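Local coordinates for protein probable 2-dehydropantoate 2-reductase (Bacillus subtilis, PDB 3EGO) that probably catalyses the NADPH-dependent reduction of ketopantoate to pantoic acid, a step in the biosynthesis of pantothenate, at residues Glu35-Lys49 / Arg128-Gly140. Sequence-based numbering, arbitrary orientation.
Sequences EQAAAIQSEGIRLYK and RKSDTAVDHTGLG
Two neighbouring parallel strands of the sheet in the probably NADP-binding Rossmann-type domain meet here, Arg-46 to Tyr-48 running beside Ala-133 to Asp-135, while helix 34-43 closes over the turn that leads into the second strand. Four backbone bonds form the ladder, from Arg-46 N to Thr-132 O through to His-136 N on Tyr-48 O (2.7 Å). On one face the small Ala-133 leaves room for Tyr-48, Ala-133 CB meeting Tyr-48 CE2 at the ring edge (3.6 Å), and the flexible chain of Lys-129 lays CD over the ring as a CH-pi contact, 3.9 Å from the centroid. On the other face Leu-47 CD1 rests on Val-134 CG1 (3.8 Å). At the helix, Thr-132 sets its methyl CG2 3.4 Å from Ala-39 O and against the small Ala-39 CB. Gln-36, with CG anti to the backbone N (chi1 178°) and an extended chain, stacks its amide on the Asp-131 carboxylate, planes 25° apart, and gives NE2 to Asp-131 O (2.9 Å); Arg-33 pairs with that carboxylate. NE2 also bonds Gly-10 O, and a water bridges OE1 to Arg-128 NH1, which also bonds Gly-10 O. A leucine in place of Gln-36 would probably leave Asp-131 O and Gly-10 O without this donor and break the water link to Arg-128. Through Gly-10, the contact adjoins the glycine-rich loop that, as in related reductases, probably binds NADP in a Rossmann-type fold.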
ATOM      1  N   GLU A  35     -24.007   8.592 -25.766  1.00 29.98           N
ATOM      2  CA  GLU A  35     -24.477   9.840 -25.153  1.00 31.40           C
ATOM      3  C   GLU A  35     -23.434  10.938 -25.277  1.00 30.33           C
ATOM      4  O   GLU A  35     -23.764  12.129 -25.422  1.00 27.74           O
ATOM      5  CB  GLU A  35     -24.762   9.615 -23.681  1.00 34.08           C
ATOM      6  CG  GLU A  35     -23.821   8.609 -23.093  1.00 41.24           C
ATOM      7  CD  GLU A  35     -23.720   8.730 -21.592  1.00 52.68           C
ATOM      8  OE1 GLU A  35     -24.677   9.286 -20.973  1.00 54.38           O
ATOM      9  OE2 GLU A  35     -22.683   8.276 -21.048  1.00 49.21           O
ATOM     10  N   GLN A  36     -22.162  10.559 -25.171  1.00 28.39           N
ATOM     11  CA  GLN A  36     -21.156  11.585 -25.420  1.00 28.02           C
ATOM     12  C   GLN A  36     -21.109  11.933 -26.889  1.00 25.00           C
ATOM     13  O   GLN A  36     -21.066  13.081 -27.239  1.00 27.98           O
ATOM     14  CB  GLN A  36     -19.789  11.113 -24.993  1.00 28.12           C
ATOM     15  CG  GLN A  36     -18.720  12.193 -25.313  1.00 25.90           C
ATOM     16  CD  GLN A  36     -17.363  11.796 -24.752  1.00 26.87           C
ATOM     17  OE1 GLN A  36     -17.049  10.618 -24.632  1.00 25.61           O
ATOM     18  NE2 GLN A  36     -16.567  12.784 -24.392  1.00 23.01           N
ATOM     19  N   ALA A  37     -21.074  10.922 -27.760  1.00 30.61           N
ATOM     20  CA  ALA A  37     -21.053  11.169 -29.188  1.00 32.38           C
ATOM     21  C   ALA A  37     -22.210  12.064 -29.605  1.00 33.10           C
ATOM     22  O   ALA A  37     -22.036  12.985 -30.405  1.00 37.38           O
ATOM     23  CB  ALA A  37     -21.032   9.837 -29.977  1.00 31.36           C
ATOM     24  N   ALA A  38     -23.395  11.817 -29.036  1.00 36.56           N
ATOM     25  CA  ALA A  38     -24.570  12.619 -29.360  1.00 34.47           C
ATOM     26  C   ALA A  38     -24.390  14.032 -28.870  1.00 34.12           C
ATOM     27  O   ALA A  38     -24.769  14.981 -29.539  1.00 33.15           O
ATOM     28  CB  ALA A  38     -25.860  12.007 -28.736  1.00 36.62           C
ATOM     29  N   ALA A  39     -23.828  14.173 -27.679  1.00 32.87           N
ATOM     30  CA  ALA A  39     -23.693  15.503 -27.078  1.00 33.02           C
ATOM     31  C   ALA A  39     -22.661  16.394 -27.782  1.00 32.79           C
ATOM     32  O   ALA A  39     -22.810  17.627 -27.808  1.00 34.93           O
ATOM     33  CB  ALA A  39     -23.379  15.388 -25.591  1.00 34.14           C
ATOM     34  N   ILE A  40     -21.592  15.782 -28.296  1.00 34.47           N
ATOM     35  CA  ILE A  40     -20.561  16.524 -29.064  1.00 33.84           C
ATOM     36  C   ILE A  40     -21.144  16.964 -30.409  1.00 39.46           C
ATOM     37  O   ILE A  40     -21.049  18.133 -30.794  1.00 40.29           O
ATOM     38  CB  ILE A  40     -19.310  15.653 -29.326  1.00 34.63           C
ATOM     39  CG1 ILE A  40     -18.461  15.515 -28.035  1.00 27.03           C
ATOM     40  CG2 ILE A  40     -18.487  16.244 -30.491  1.00 33.54           C
ATOM     41  CD1 ILE A  40     -17.458  14.294 -28.033  1.00 26.66           C
ATOM     42  N   GLN A  41     -21.756  16.009 -31.106  1.00 43.30           N
ATOM     43  CA  GLN A  41     -22.405  16.265 -32.386  1.00 48.19           C
ATOM     44  C   GLN A  41     -23.467  17.365 -32.192  1.00 49.97           C
ATOM     45  O   GLN A  41     -23.885  17.983 -33.161  1.00 53.14           O
ATOM     46  CB  GLN A  41     -22.970  14.953 -32.974  1.00 45.59           C
ATOM     47  CG  GLN A  41     -23.267  14.942 -34.488  1.00 50.26           C
ATOM     48  CD  GLN A  41     -22.024  14.806 -35.389  1.00 57.06           C
ATOM     49  OE1 GLN A  41     -21.501  13.703 -35.623  1.00 46.18           O
ATOM     50  NE2 GLN A  41     -21.582  15.935 -35.937  1.00 62.50           N
ATOM     51  N   SER A  42     -23.812  17.659 -30.926  1.00 52.59           N
ATOM     52  CA  SER A  42     -24.879  18.604 -30.536  1.00 51.21           C
ATOM     53  C   SER A  42     -24.501  20.033 -30.105  1.00 51.14           C
ATOM     54  O   SER A  42     -25.028  20.998 -30.663  1.00 51.26           O
ATOM     55  CB  SER A  42     -25.765  17.990 -29.454  1.00 53.17           C
ATOM     56  OG  SER A  42     -26.566  16.960 -30.003  1.00 55.99           O
ATOM     57  N   GLU A  43     -23.655  20.208 -29.091  1.00 45.68           N
ATOM     58  CA  GLU A  43     -23.201  21.566 -28.827  1.00 45.12           C
ATOM     59  C   GLU A  43     -21.717  21.801 -29.074  1.00 40.65           C
ATOM     60  O   GLU A  43     -21.179  22.818 -28.651  1.00 40.83           O
ATOM     61  CB  GLU A  43     -23.607  22.106 -27.440  1.00 48.67           C
ATOM     62  CG  GLU A  43     -23.084  21.342 -26.254  1.00 53.26           C
ATOM     63  CD  GLU A  43     -24.119  20.399 -25.710  1.00 60.30           C
ATOM     64  OE1 GLU A  43     -25.097  20.119 -26.439  1.00 64.73           O
ATOM     65  OE2 GLU A  43     -23.959  19.941 -24.558  1.00 68.33           O
ATOM     66  N   GLY A  44     -21.087  20.881 -29.786  1.00 37.09           N
ATOM     67  CA  GLY A  44     -19.668  20.992 -30.119  1.00 36.25           C
ATOM     68  C   GLY A  44     -18.789  20.682 -28.927  1.00 34.82           C
ATOM     69  O   GLY A  44     -19.252  20.132 -27.917  1.00 36.48           O
ATOM     70  N   ILE A  45     -17.519  21.040 -29.048  1.00 32.71           N
ATOM     71  CA  ILE A  45     -16.586  20.925 -27.942  1.00 31.84           C
ATOM     72  C   ILE A  45     -16.276  22.297 -27.391  1.00 27.50           C
ATOM     73  O   ILE A  45     -16.020  23.243 -28.144  1.00 33.14           O
ATOM     74  CB  ILE A  45     -15.276  20.233 -28.415  1.00 31.31           C
ATOM     75  CG1 ILE A  45     -15.537  18.742 -28.622  1.00 34.00           C
ATOM     76  CG2 ILE A  45     -14.159  20.405 -27.381  1.00 32.55           C
ATOM     77  CD1 ILE A  45     -14.441  18.103 -29.395  1.00 40.36           C
ATOM     78  N   ARG A  46     -16.269  22.423 -26.080  1.00 24.47           N
ATOM     79  CA  ARG A  46     -15.892  23.682 -25.473  1.00 25.45           C
ATOM     80  C   ARG A  46     -14.513  23.523 -24.901  1.00 27.47           C
ATOM     81  O   ARG A  46     -14.219  22.530 -24.263  1.00 26.92           O
ATOM     82  CB  ARG A  46     -16.838  24.036 -24.334  1.00 26.36           C
ATOM     83  CG  ARG A  46     -18.297  24.099 -24.743  1.00 35.41           C
ATOM     84  CD  ARG A  46     -18.551  25.215 -25.763  1.00 45.63           C
ATOM     85  NE  ARG A  46     -19.894  25.164 -26.349  1.00 48.08           N
ATOM     86  CZ  ARG A  46     -20.973  25.739 -25.814  1.00 47.07           C
ATOM     87  NH1 ARG A  46     -22.145  25.635 -26.422  1.00 44.05           N
ATOM     88  NH2 ARG A  46     -20.881  26.422 -24.674  1.00 43.82           N
ATOM     89  N   LEU A  47     -13.668  24.512 -25.111  1.00 25.73           N
ATOM     90  CA  LEU A  47     -12.372  24.462 -24.466  1.00 26.50           C
ATOM     91  C   LEU A  47     -12.242  25.701 -23.634  1.00 26.06           C
ATOM     92  O   LEU A  47     -12.522  26.812 -24.126  1.00 27.61           O
ATOM     93  CB  LEU A  47     -11.260  24.409 -25.512  1.00 27.22           C
ATOM     94  CG  LEU A  47      -9.874  24.442 -24.856  1.00 28.72           C
ATOM     95  CD1 LEU A  47      -9.028  23.247 -25.335  1.00 23.29           C
ATOM     96  CD2 LEU A  47      -9.251  25.749 -25.206  1.00 24.18           C
ATOM     97  N   TYR A  48     -11.829  25.514 -22.381  1.00 25.70           N
ATOM     98  CA  TYR A  48     -11.596  26.607 -21.436  1.00 27.39           C
ATOM     99  C   TYR A  48     -10.091  26.831 -21.325  1.00 30.10           C
ATOM    100  O   TYR A  48      -9.293  25.874 -21.210  1.00 27.53           O
ATOM    101  CB  TYR A  48     -12.154  26.249 -20.056  1.00 27.44           C
ATOM    102  CG  TYR A  48     -13.651  25.987 -19.967  1.00 32.50           C
ATOM    103  CD1 TYR A  48     -14.495  26.882 -19.320  1.00 34.10           C
ATOM    104  CD2 TYR A  48     -14.214  24.825 -20.503  1.00 38.82           C
ATOM    105  CE1 TYR A  48     -15.886  26.624 -19.226  1.00 40.11           C
ATOM    106  CE2 TYR A  48     -15.560  24.569 -20.429  1.00 39.74           C
ATOM    107  CZ  TYR A  48     -16.400  25.464 -19.787  1.00 39.12           C
ATOM    108  OH  TYR A  48     -17.748  25.189 -19.711  1.00 42.98           O
ATOM    109  N   LYS A  49      -9.668  28.082 -21.393  1.00 25.26           N
ATOM    110  CA  LYS A  49      -8.270  28.339 -21.296  1.00 28.70           C
ATOM    111  C   LYS A  49      -8.137  29.664 -20.627  1.00 27.95           C
ATOM    112  O   LYS A  49      -8.335  30.708 -21.267  1.00 28.35           O
ATOM    113  CB  LYS A  49      -7.594  28.355 -22.647  1.00 28.38           C
ATOM    114  CG  LYS A  49      -6.110  28.379 -22.551  1.00 28.22           C
ATOM    115  CD  LYS A  49      -5.518  28.074 -23.896  1.00 27.46           C
ATOM    116  CE  LYS A  49      -6.078  29.033 -24.981  1.00 38.02           C
ATOM    117  NZ  LYS A  49      -6.065  28.414 -26.380  1.00 35.18           N
ATOM    118  N   ARG A 128     -10.891  17.068 -18.288  1.00 22.14           N
ATOM    119  CA  ARG A 128     -12.255  17.009 -18.859  1.00 22.16           C
ATOM    120  C   ARG A 128     -13.250  17.511 -17.808  1.00 23.08           C
ATOM    121  O   ARG A 128     -13.235  17.054 -16.661  1.00 21.87           O
ATOM    122  CB  ARG A 128     -12.620  15.577 -19.323  1.00 22.23           C
ATOM    123  CG  ARG A 128     -14.071  15.434 -19.864  1.00 21.78           C
ATOM    124  CD  ARG A 128     -14.265  14.044 -20.557  1.00 21.34           C
ATOM    125  NE  ARG A 128     -14.307  13.003 -19.545  1.00 25.34           N
ATOM    126  CZ  ARG A 128     -14.594  11.727 -19.780  1.00 31.63           C
ATOM    127  NH1 ARG A 128     -14.817  11.320 -21.013  1.00 35.52           N
ATOM    128  NH2 ARG A 128     -14.620  10.855 -18.774  1.00 31.48           N
ATOM    129  N   LYS A 129     -14.080  18.478 -18.197  1.00 22.85           N
ATOM    130  CA  LYS A 129     -15.074  19.042 -17.288  1.00 26.53           C
ATOM    131  C   LYS A 129     -16.431  18.358 -17.421  1.00 24.94           C
ATOM    132  O   LYS A 129     -17.162  18.268 -16.455  1.00 29.04           O
ATOM    133  CB  LYS A 129     -15.233  20.547 -17.546  1.00 24.21           C
ATOM    134  CG  LYS A 129     -13.959  21.324 -17.245  1.00 31.15           C
ATOM    135  CD  LYS A 129     -14.164  22.875 -17.384  1.00 35.43           C
ATOM    136  CE  LYS A 129     -14.565  23.520 -16.043  1.00 44.38           C
ATOM    137  NZ  LYS A 129     -13.690  23.037 -14.921  1.00 49.88           N
ATOM    138  N   SER A 130     -16.758  17.903 -18.623  1.00 24.62           N
ATOM    139  CA  SER A 130     -18.022  17.238 -18.923  1.00 27.74           C
ATOM    140  C   SER A 130     -17.837  16.416 -20.175  1.00 28.45           C
ATOM    141  O   SER A 130     -16.738  16.345 -20.721  1.00 27.95           O
ATOM    142  CB  SER A 130     -19.121  18.272 -19.172  1.00 30.68           C
ATOM    143  OG  SER A 130     -18.810  19.043 -20.313  1.00 33.57           O
ATOM    144  N   ASP A 131     -18.914  15.804 -20.671  1.00 26.89           N
ATOM    145  CA  ASP A 131     -18.846  15.077 -21.955  1.00 29.37           C
ATOM    146  C   ASP A 131     -18.377  15.928 -23.150  1.00 26.41           C
ATOM    147  O   ASP A 131     -17.866  15.402 -24.120  1.00 28.71           O
ATOM    148  CB  ASP A 131     -20.209  14.431 -22.313  1.00 31.35           C
ATOM    149  CG  ASP A 131     -20.356  12.962 -21.778  1.00 40.09           C
ATOM    150  OD1 ASP A 131     -19.365  12.313 -21.379  1.00 37.20           O
ATOM    151  OD2 ASP A 131     -21.487  12.451 -21.766  1.00 47.40           O
ATOM    152  N   THR A 132     -18.619  17.227 -23.129  1.00 26.40           N
ATOM    153  CA  THR A 132     -18.225  18.063 -24.253  1.00 26.77           C
ATOM    154  C   THR A 132     -17.160  19.134 -23.923  1.00 26.61           C
ATOM    155  O   THR A 132     -16.740  19.901 -24.790  1.00 31.07           O
ATOM    156  CB  THR A 132     -19.469  18.796 -24.873  1.00 29.75           C
ATOM    157  OG1 THR A 132     -20.032  19.646 -23.872  1.00 31.48           O
ATOM    158  CG2 THR A 132     -20.534  17.800 -25.325  1.00 31.30           C
ATOM    159  N   ALA A 133     -16.694  19.208 -22.692  1.00 26.41           N
ATOM    160  CA  ALA A 133     -15.885  20.358 -22.327  1.00 21.25           C
ATOM    161  C   ALA A 133     -14.557  19.955 -21.674  1.00 24.21           C
ATOM    162  O   ALA A 133     -14.511  18.965 -20.899  1.00 22.22           O
ATOM    163  CB  ALA A 133     -16.678  21.284 -21.386  1.00 24.37           C
ATOM    164  N   VAL A 134     -13.499  20.723 -21.981  1.00 22.35           N
ATOM    165  CA  VAL A 134     -12.153  20.426 -21.506  1.00 22.52           C
ATOM    166  C   VAL A 134     -11.446  21.722 -21.123  1.00 21.68           C
ATOM    167  O   VAL A 134     -11.513  22.754 -21.822  1.00 22.86           O
ATOM    168  CB  VAL A 134     -11.316  19.572 -22.548  1.00 24.00           C
ATOM    169  CG1 VAL A 134     -11.012  20.388 -23.817  1.00 22.63           C
ATOM    170  CG2 VAL A 134      -9.957  19.078 -21.934  1.00 21.48           C
ATOM    171  N   ASP A 135     -10.709  21.677 -20.030  1.00 19.20           N
ATOM    172  CA  ASP A 135     -10.004  22.869 -19.601  1.00 20.68           C
ATOM    173  C   ASP A 135      -8.554  22.647 -19.959  1.00 21.41           C
ATOM    174  O   ASP A 135      -7.980  21.644 -19.537  1.00 19.92           O
ATOM    175  CB  ASP A 135     -10.173  22.960 -18.100  1.00 21.48           C
ATOM    176  CG  ASP A 135      -9.575  24.223 -17.494  1.00 30.55           C
ATOM    177  OD1 ASP A 135      -9.020  25.080 -18.200  1.00 30.32           O
ATOM    178  OD2 ASP A 135      -9.684  24.352 -16.262  1.00 32.59           O
ATOM    179  N   HIS A 136      -7.966  23.546 -20.748  1.00 20.73           N
ATOM    180  CA  HIS A 136      -6.552  23.435 -21.113  1.00 19.45           C
ATOM    181  C   HIS A 136      -5.764  24.107 -19.975  1.00 23.19           C
ATOM    182  O   HIS A 136      -5.501  25.353 -20.016  1.00 24.83           O
ATOM    183  CB  HIS A 136      -6.286  24.177 -22.432  1.00 22.81           C
ATOM    184  CG  HIS A 136      -4.971  23.849 -23.078  1.00 18.53           C
ATOM    185  ND1 HIS A 136      -4.575  24.404 -24.276  1.00 22.77           N
ATOM    186  CD2 HIS A 136      -3.964  23.012 -22.700  1.00 20.65           C
ATOM    187  CE1 HIS A 136      -3.389  23.932 -24.614  1.00 22.35           C
ATOM    188  NE2 HIS A 136      -2.995  23.080 -23.677  1.00 24.25           N
ATOM    189  N   THR A 137      -5.440  23.309 -18.958  1.00 23.18           N
ATOM    190  CA  THR A 137      -4.816  23.818 -17.724  1.00 23.99           C
ATOM    191  C   THR A 137      -3.301  24.015 -17.805  1.00 26.76           C
ATOM    192  O   THR A 137      -2.719  24.731 -16.983  1.00 27.15           O
ATOM    193  CB  THR A 137      -5.089  22.851 -16.521  1.00 25.63           C
ATOM    194  OG1 THR A 137      -4.738  21.517 -16.893  1.00 23.96           O
ATOM    195  CG2 THR A 137      -6.522  22.859 -16.156  1.00 25.89           C
ATOM    196  N   GLY A 138      -2.657  23.385 -18.780  1.00 25.40           N
ATOM    197  CA  GLY A 138      -1.198  23.355 -18.840  1.00 27.68           C
ATOM    198  C   GLY A 138      -0.801  23.502 -20.292  1.00 25.05           C
ATOM    199  O   GLY A 138      -1.047  22.643 -21.099  1.00 22.90           O
ATOM    200  N   LEU A 139      -0.231  24.638 -20.638  1.00 25.64           N
ATOM    201  CA  LEU A 139       0.081  24.908 -22.012  1.00 26.90           C
ATOM    202  C   LEU A 139       1.381  24.194 -22.332  1.00 29.30           C
ATOM    203  O   LEU A 139       2.470  24.702 -22.045  1.00 30.18           O
ATOM    204  CB  LEU A 139       0.201  26.420 -22.239  1.00 30.29           C
ATOM    205  CG  LEU A 139      -0.988  27.264 -21.734  1.00 30.48           C
ATOM    206  CD1 LEU A 139      -0.752  28.774 -21.988  1.00 35.93           C
ATOM    207  CD2 LEU A 139      -2.281  26.828 -22.424  1.00 32.66           C
ATOM    208  N   GLY A 140       1.267  23.012 -22.919  1.00 25.16           N
ATOM    209  CA  GLY A 140       2.424  22.173 -23.216  1.00 25.90           C
ATOM    210  C   GLY A 140       2.610  22.000 -24.706  1.00 26.75           C
ATOM    211  O   GLY A 140       2.510  22.961 -25.499  1.00 26.00           O
TER
HETATM  212  O   HOH W   1     -15.301   9.370 -22.737  1.00 34.21           O